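Side-chain contacts in diphthine synthase (Aeropyrum pernix, PDB 1WDE), which probably catalyses the S-adenosyl-L-methionine-dependent trimethylation of a modified histidine in elongation factor 2, the second step of diphthamide biosynthesis: residues V155-Y160 against R196-E201; G223-Y228 against D239-V244. All blocks are in the same frame, centred on the assembly; numbering follows the deposited sequence.

Contact 1 (V155-Y160 against R196-E201); sequences VARRIY and REYARE
Tyr-198 reaches from helix 184-202 to Ala-156, Arg-157 and Tyr-160 on helix 153-165, in a helix-helix crossing of the tetrapyrrole methylase fold. The axes of the two segments pass 9.9 Å apart at -72°, wide enough for one ring to fill the gap. With its CG anti to the backbone N (chi1 173°), Tyr-198 projects toward the other helix. The packed part surrounds this ring: Arg-157 CB lies over one face of the Tyr-198 ring, 4.2 Å from its centroid, a CH-pi contact. At the ring's edge Tyr-160 CD1 comes within 3.7 Å of Tyr-198 CE2, and the two ring planes meet obliquely at 41°. Tyr-160 also stacks on Tyr-290, and its OH is hydrogen-bonded to Asp-195 OD1 and Leu-207 N. The packing loosens along Arg-157, which is partly exposed, whereas Ala-156, Tyr-160 and Tyr-198 are buried. Replacing Tyr-198 by an alanine would probably leave a gap beside Ala-156 and Tyr-160, and Glu-292 OE2 without its hydroxyl partner. Glu-292 ties both helices to the C-terminal tail, its OE1 forming a salt bridge with Arg-157 NE and its OE2 a hydrogen bond with Tyr-198 OH, while Arg-157 CD lies 3.6 Å from Tyr-198 OH.

Contact 2 (G223-Y228 against D239-V244); sequences GHRVLY and DVEGGV
Arg-225, on strand 225-229, and Glu-241, in the loop that leads into strand 246-249, approach each other at about a right angle. The evidence for their pairing is one long salt bridge, with Arg-225 NH2 and Glu-241 OE2 3.6 Å apart. Their flat groups are also perpendicular, the guanidinium and carboxylate planes standing 90° apart. This is therefore not the coplanar, two-pronged pairing in which both oxygens face two nitrogens: a single nitrogen faces a single oxygen, and the attraction is probably mainly electrostatic.

Both side chains are bent on the way to this meeting. Arg-225 runs straight through chi2 and then turns at chi3 (46°), which swings its guanidinium across to the loop. Glu-241 turns earlier, at chi2 (92°), and brings OE2 of its carboxylate up to the arginine's NH2. Beside the bridge, Gly-242 O lies near the guanidinium plane but 4.4 Å from Arg-225 NH1, too far for more than a loose approach.

The guanidinium has further partners. Arg-225 NH1 makes a salt bridge with Glu-217 OE1 and a hydrogen bond with Tyr-245 OH, and Tyr-245 OH is also bonded to Glu-241 O. Glu-217 in turn accepts Val-244 N at OE2, so one carboxylate joins the arginine to the loop backbone. These bonds probably fix the guanidinium more firmly than Glu-241 does, since Glu-241 is exposed and the two segments bury just 86 Å² between them.

Within the chain, strand 225-229 is the outermost strand at one side of the mixed sheet, paired antiparallel with 213-217. The arrangement is a surface bridge from that edge strand to the connecting loop, in the second of the two alpha/beta domains of the tetrapyrrole methylase fold.

The two contacts lie apart, their centres 26 Å from each other and their nearest atoms about 15 Å, and they share no helix or strand. Contact 1 is largely buried and joins two helices; contact 2 lies at the surface and joins an edge strand to a loop. The buried areas, 193 against 86 Å², follow that difference. So does the chemistry: rings and aliphatic carbons meet in 155-160 against 196-201, with polar ends satisfied by residues outside the pair, whereas 223-228 against 239-244 rests on one long salt bridge between opposite charges. In each, an arginine also pairs with a glutamate outside the two segments, Glu-292 in contact 1 and Glu-217 in contact 2.

Contact 1 (V155-Y160 against R196-E201)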
loop_
_atom_site.group_PDB
_atom_site.type_symbol
_atom_site.label_atom_id
_atom_site.label_comp_id
_atom_site.label_asym_id
_atom_site.label_seq_id
_atom_site.Cartn_x
_atom_site.Cartn_y
_atom_site.Cartn_z
ATOM N N VAL A 155 9.671 -10.774 4.588
ATOM C CA VAL A 155 8.473 -9.996 4.880
ATOM C C VAL A 155 7.948 -10.271 6.291
ATOM O O VAL A 155 7.557 -9.335 7.001
ATOM C CB VAL A 155 7.366 -10.271 3.852
ATOM C CG1 VAL A 155 6.006 -9.844 4.411
ATOM C CG2 VAL A 155 7.671 -9.495 2.581
ATOM N N ALA A 156 7.950 -11.544 6.701
ATOM C CA ALA A 156 7.485 -11.910 8.040
ATOM C C ALA A 156 8.388 -11.210 9.052
ATOM O O ALA A 156 7.907 -10.582 9.989
ATOM C CB ALA A 156 7.530 -13.441 8.239
ATOM N N ARG A 157 9.701 -11.311 8.857
ATOM C CA ARG A 157 10.636 -10.647 9.763
ATOM C C ARG A 157 10.374 -9.142 9.918
ATOM O O ARG A 157 10.448 -8.625 11.021
ATOM C CB ARG A 157 12.081 -10.858 9.306
ATOM C CG ARG A 157 13.110 -10.040 10.096
ATOM C CD ARG A 157 14.509 -10.582 9.854
ATOM N NE ARG A 157 15.551 -9.808 10.516
ATOM C CZ ARG A 157 16.113 -8.715 10.008
ATOM N NH1 ARG A 157 15.732 -8.250 8.823
ATOM N NH2 ARG A 157 17.088 -8.108 10.669
ATOM N N ARG A 158 10.080 -8.429 8.829
ATOM C CA ARG A 158 9.850 -6.994 8.973
ATOM C C ARG A 158 8.628 -6.743 9.854
ATOM O O ARG A 158 8.546 -5.742 10.583
ATOM C CB ARG A 158 9.699 -6.314 7.604
ATOM C CG ARG A 158 10.991 -6.289 6.783
ATOM C CD ARG A 158 10.937 -5.191 5.706
ATOM N NE ARG A 158 10.781 -3.857 6.301
ATOM C CZ ARG A 158 10.044 -2.876 5.770
ATOM N NH1 ARG A 158 9.396 -3.064 4.624
ATOM N NH2 ARG A 158 9.917 -1.714 6.403
ATOM N N ILE A 159 7.675 -7.662 9.824
ATOM C CA ILE A 159 6.502 -7.491 10.661
ATOM C C ILE A 159 6.935 -7.639 12.115
ATOM O O ILE A 159 6.532 -6.841 12.960
ATOM C CB ILE A 159 5.405 -8.518 10.329
ATOM C CG1 ILE A 159 4.906 -8.282 8.896
ATOM C CG2 ILE A 159 4.263 -8.396 11.341
ATOM C CD1 ILE A 159 3.868 -9.336 8.415
ATOM N N TYR A 160 7.757 -8.645 12.421
ATOM C CA TYR A 160 8.214 -8.785 13.806
ATOM C C TYR A 160 9.054 -7.559 14.233
ATOM O O TYR A 160 9.034 -7.157 15.389
ATOM C CB TYR A 160 9.044 -10.064 13.993
ATOM C CG TYR A 160 8.229 -11.343 13.969
ATOM C CD1 TYR A 160 8.258 -12.190 12.866
ATOM C CD2 TYR A 160 7.461 -11.722 15.075
ATOM C CE1 TYR A 160 7.539 -13.405 12.861
ATOM C CE2 TYR A 160 6.748 -12.918 15.082
ATOM C CZ TYR A 160 6.793 -13.755 13.973
ATOM O OH TYR A 160 6.117 -14.949 13.988
ATOM N N ARG A 196 5.906 -19.682 9.486
ATOM C CA ARG A 196 6.288 -20.984 10.021
ATOM C C ARG A 196 7.689 -21.372 9.570
ATOM O O ARG A 196 8.449 -21.983 10.326
ATOM C CB ARG A 196 5.273 -22.056 9.614
ATOM C CG ARG A 196 3.947 -21.955 10.362
ATOM C CD ARG A 196 3.046 -23.166 10.112
ATOM N NE ARG A 196 2.566 -23.256 8.730
ATOM C CZ ARG A 196 1.569 -22.533 8.222
ATOM N NH1 ARG A 196 1.222 -22.708 6.955
ATOM N NH2 ARG A 196 0.914 -21.651 8.971
ATOM N N GLU A 197 8.028 -21.010 8.339
ATOM C CA GLU A 197 9.345 -21.295 7.791
ATOM C C GLU A 197 10.369 -20.409 8.492
ATOM O O GLU A 197 11.441 -20.879 8.872
ATOM C CB GLU A 197 9.352 -21.004 6.294
ATOM C CG GLU A 197 10.220 -21.929 5.480
ATOM C CD GLU A 197 9.884 -21.867 4.003
ATOM O OE1 GLU A 197 8.758 -22.270 3.629
ATOM O OE2 GLU A 197 10.743 -21.406 3.219
ATOM N N TYR A 198 10.033 -19.130 8.666
ATOM C CA TYR A 198 10.927 -18.177 9.326
ATOM C C TYR A 198 11.171 -18.470 10.809
ATOM O O TYR A 198 12.317 -18.479 11.263
ATOM C CB TYR A 198 10.397 -16.743 9.167
ATOM C CG TYR A 198 11.175 -15.713 9.969
ATOM C CD1 TYR A 198 12.544 -15.514 9.755
ATOM C CD2 TYR A 198 10.545 -14.952 10.958
ATOM C CE1 TYR A 198 13.264 -14.580 10.513
ATOM C CE2 TYR A 198 11.252 -14.020 11.722
ATOM C CZ TYR A 198 12.608 -13.841 11.494
ATOM O OH TYR A 198 13.305 -12.933 12.254
ATOM N N ALA A 199 10.107 -18.707 11.569
ATOM C CA ALA A 199 10.256 -18.995 12.995
ATOM C C ALA A 199 11.105 -20.254 13.181
ATOM O O ALA A 199 11.894 -20.359 14.122
ATOM C CB ALA A 199 8.887 -19.181 13.641
ATOM N N ARG A 200 10.936 -21.205 12.270
ATOM C CA ARG A 200 11.693 -22.451 12.305
ATOM C C ARG A 200 13.197 -22.163 12.314
ATOM O O ARG A 200 13.915 -22.636 13.191
ATOM C CB ARG A 200 11.346 -23.314 11.085
ATOM C CG ARG A 200 12.037 -24.669 11.074
ATOM C CD ARG A 200 12.143 -25.251 9.671
ATOM N NE ARG A 200 13.051 -26.396 9.650
ATOM C CZ ARG A 200 13.573 -26.921 8.545
ATOM N NH1 ARG A 200 13.280 -26.404 7.360
ATOM N NH2 ARG A 200 14.396 -27.959 8.630
ATOM N N GLU A 201 13.660 -21.384 11.336
ATOM C CA GLU A 201 15.074 -21.029 11.215
ATOM C C GLU A 201 15.534 -19.966 12.213
ATOM O O GLU A 201 16.732 -19.821 12.465
ATOM C CB GLU A 201 15.377 -20.526 9.800
ATOM C CG GLU A 201 14.668 -19.222 9.439
ATOM C CD GLU A 201 15.073 -18.680 8.072
ATOM O OE1 GLU A 201 16.226 -18.218 7.929
ATOM O OE2 GLU A 201 14.240 -18.721 7.140
#

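Contact 2 (G223-Y228 against D239-V244)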
loop_
_atom_site.group_PDB
_atom_site.type_symbol
_atom_site.label_atom_id
_atom_site.label_comp_id
_atom_site.label_asym_id
_atom_site.label_seq_id
_atom_site.Cartn_x
_atom_site.Cartn_y
_atom_site.Cartn_z
ATOM N N GLY A 223 -16.904 6.547 2.571
ATOM C CA GLY A 223 -17.467 5.219 2.795
ATOM C C GLY A 223 -16.423 4.129 2.859
ATOM O O GLY A 223 -16.279 3.320 1.939
ATOM N N HIS A 224 -15.691 4.093 3.959
ATOM C CA HIS A 224 -14.639 3.103 4.128
ATOM C C HIS A 224 -15.224 1.900 4.841
ATOM O O HIS A 224 -16.212 2.018 5.544
ATOM C CB HIS A 224 -13.504 3.685 4.982
ATOM C CG HIS A 224 -13.148 5.097 4.631
ATOM N ND1 HIS A 224 -12.599 5.445 3.415
ATOM C CD2 HIS A 224 -13.315 6.253 5.316
ATOM C CE1 HIS A 224 -12.454 6.757 3.363
ATOM N NE2 HIS A 224 -12.883 7.271 4.503
ATOM N N ARG A 225 -14.614 0.744 4.656
ATOM C CA ARG A 225 -15.066 -0.454 5.351
ATOM C C ARG A 225 -13.895 -0.912 6.228
ATOM O O ARG A 225 -12.778 -1.084 5.738
ATOM C CB ARG A 225 -15.438 -1.539 4.342
ATOM C CG ARG A 225 -16.695 -1.192 3.529
ATOM C CD ARG A 225 -17.020 -2.292 2.525
ATOM N NE ARG A 225 -16.950 -3.615 3.143
ATOM C CZ ARG A 225 -16.361 -4.665 2.583
ATOM N NH1 ARG A 225 -15.788 -4.540 1.389
ATOM N NH2 ARG A 225 -16.356 -5.840 3.211
ATOM N N VAL A 226 -14.149 -1.083 7.519
ATOM C CA VAL A 226 -13.105 -1.501 8.464
ATOM C C VAL A 226 -13.611 -2.741 9.202
ATOM O O VAL A 226 -14.570 -2.665 9.973
ATOM C CB VAL A 226 -12.811 -0.382 9.467
ATOM C CG1 VAL A 226 -11.830 -0.874 10.567
ATOM C CG2 VAL A 226 -12.248 0.829 8.728
ATOM N N LEU A 227 -12.953 -3.868 8.952
ATOM C CA LEU A 227 -13.334 -5.142 9.535
ATOM C C LEU A 227 -12.276 -5.703 10.472
ATOM O O LEU A 227 -11.132 -5.944 10.083
ATOM C CB LEU A 227 -13.602 -6.162 8.426
ATOM C CG LEU A 227 -14.713 -5.885 7.404
ATOM C CD1 LEU A 227 -15.952 -5.379 8.138
ATOM C CD2 LEU A 227 -14.251 -4.869 6.377
ATOM N N TYR A 228 -12.678 -5.924 11.713
ATOM C CA TYR A 228 -11.775 -6.466 12.710
ATOM C C TYR A 228 -11.739 -7.985 12.608
ATOM O O TYR A 228 -12.791 -8.634 12.561
ATOM C CB TYR A 228 -12.242 -6.073 14.109
ATOM C CG TYR A 228 -11.365 -6.633 15.199
ATOM C CD1 TYR A 228 -10.169 -6.019 15.528
ATOM C CD2 TYR A 228 -11.733 -7.780 15.905
ATOM C CE1 TYR A 228 -9.354 -6.518 16.536
ATOM C CE2 TYR A 228 -10.919 -8.295 16.921
ATOM C CZ TYR A 228 -9.729 -7.650 17.231
ATOM O OH TYR A 228 -8.918 -8.106 18.248
ATOM N N ASP A 239 -13.139 -16.278 2.820
ATOM C CA ASP A 239 -13.365 -15.833 1.444
ATOM C C ASP A 239 -14.192 -14.556 1.603
ATOM O O ASP A 239 -15.408 -14.580 1.478
ATOM C CB ASP A 239 -14.140 -16.914 0.669
ATOM C CG ASP A 239 -14.679 -16.414 -0.671
ATOM O OD1 ASP A 239 -14.041 -15.531 -1.288
ATOM O OD2 ASP A 239 -15.736 -16.915 -1.112
ATOM N N VAL A 240 -13.535 -13.433 1.894
ATOM C CA VAL A 240 -14.267 -12.184 2.120
ATOM C C VAL A 240 -14.788 -11.549 0.833
ATOM O O VAL A 240 -14.400 -11.955 -0.261
ATOM C CB VAL A 240 -13.388 -11.135 2.860
ATOM C CG1 VAL A 240 -12.750 -11.763 4.089
ATOM C CG2 VAL A 240 -12.328 -10.600 1.931
ATOM N N GLU A 241 -15.671 -10.562 0.967
ATOM C CA GLU A 241 -16.190 -9.876 -0.208
ATOM C C GLU A 241 -15.026 -9.320 -1.009
ATOM O O GLU A 241 -13.995 -8.932 -0.446
ATOM C CB GLU A 241 -17.094 -8.711 0.178
ATOM C CG GLU A 241 -18.510 -9.094 0.491
ATOM C CD GLU A 241 -18.729 -9.359 1.951
ATOM O OE1 GLU A 241 -19.849 -9.784 2.305
ATOM O OE2 GLU A 241 -17.789 -9.135 2.745
ATOM N N GLY A 242 -15.186 -9.279 -2.322
ATOM C CA GLY A 242 -14.128 -8.739 -3.155
ATOM C C GLY A 242 -13.947 -7.273 -2.794
ATOM O O GLY A 242 -14.885 -6.620 -2.337
ATOM N N GLY A 243 -12.744 -6.749 -2.981
ATOM C CA GLY A 243 -12.506 -5.352 -2.669
ATOM C C GLY A 243 -11.032 -5.041 -2.811
ATOM O O GLY A 243 -10.232 -5.946 -3.012
ATOM N N VAL A 244 -10.679 -3.763 -2.737
ATOM C CA VAL A 244 -9.280 -3.350 -2.825
ATOM C C VAL A 244 -8.933 -3.064 -1.370
ATOM O O VAL A 244 -9.293 -2.030 -0.822
ATOM C CB VAL A 244 -9.141 -2.078 -3.667
ATOM C CG1 VAL A 244 -7.669 -1.777 -3.922
ATOM C CG2 VAL A 244 -9.895 -2.251 -4.977
#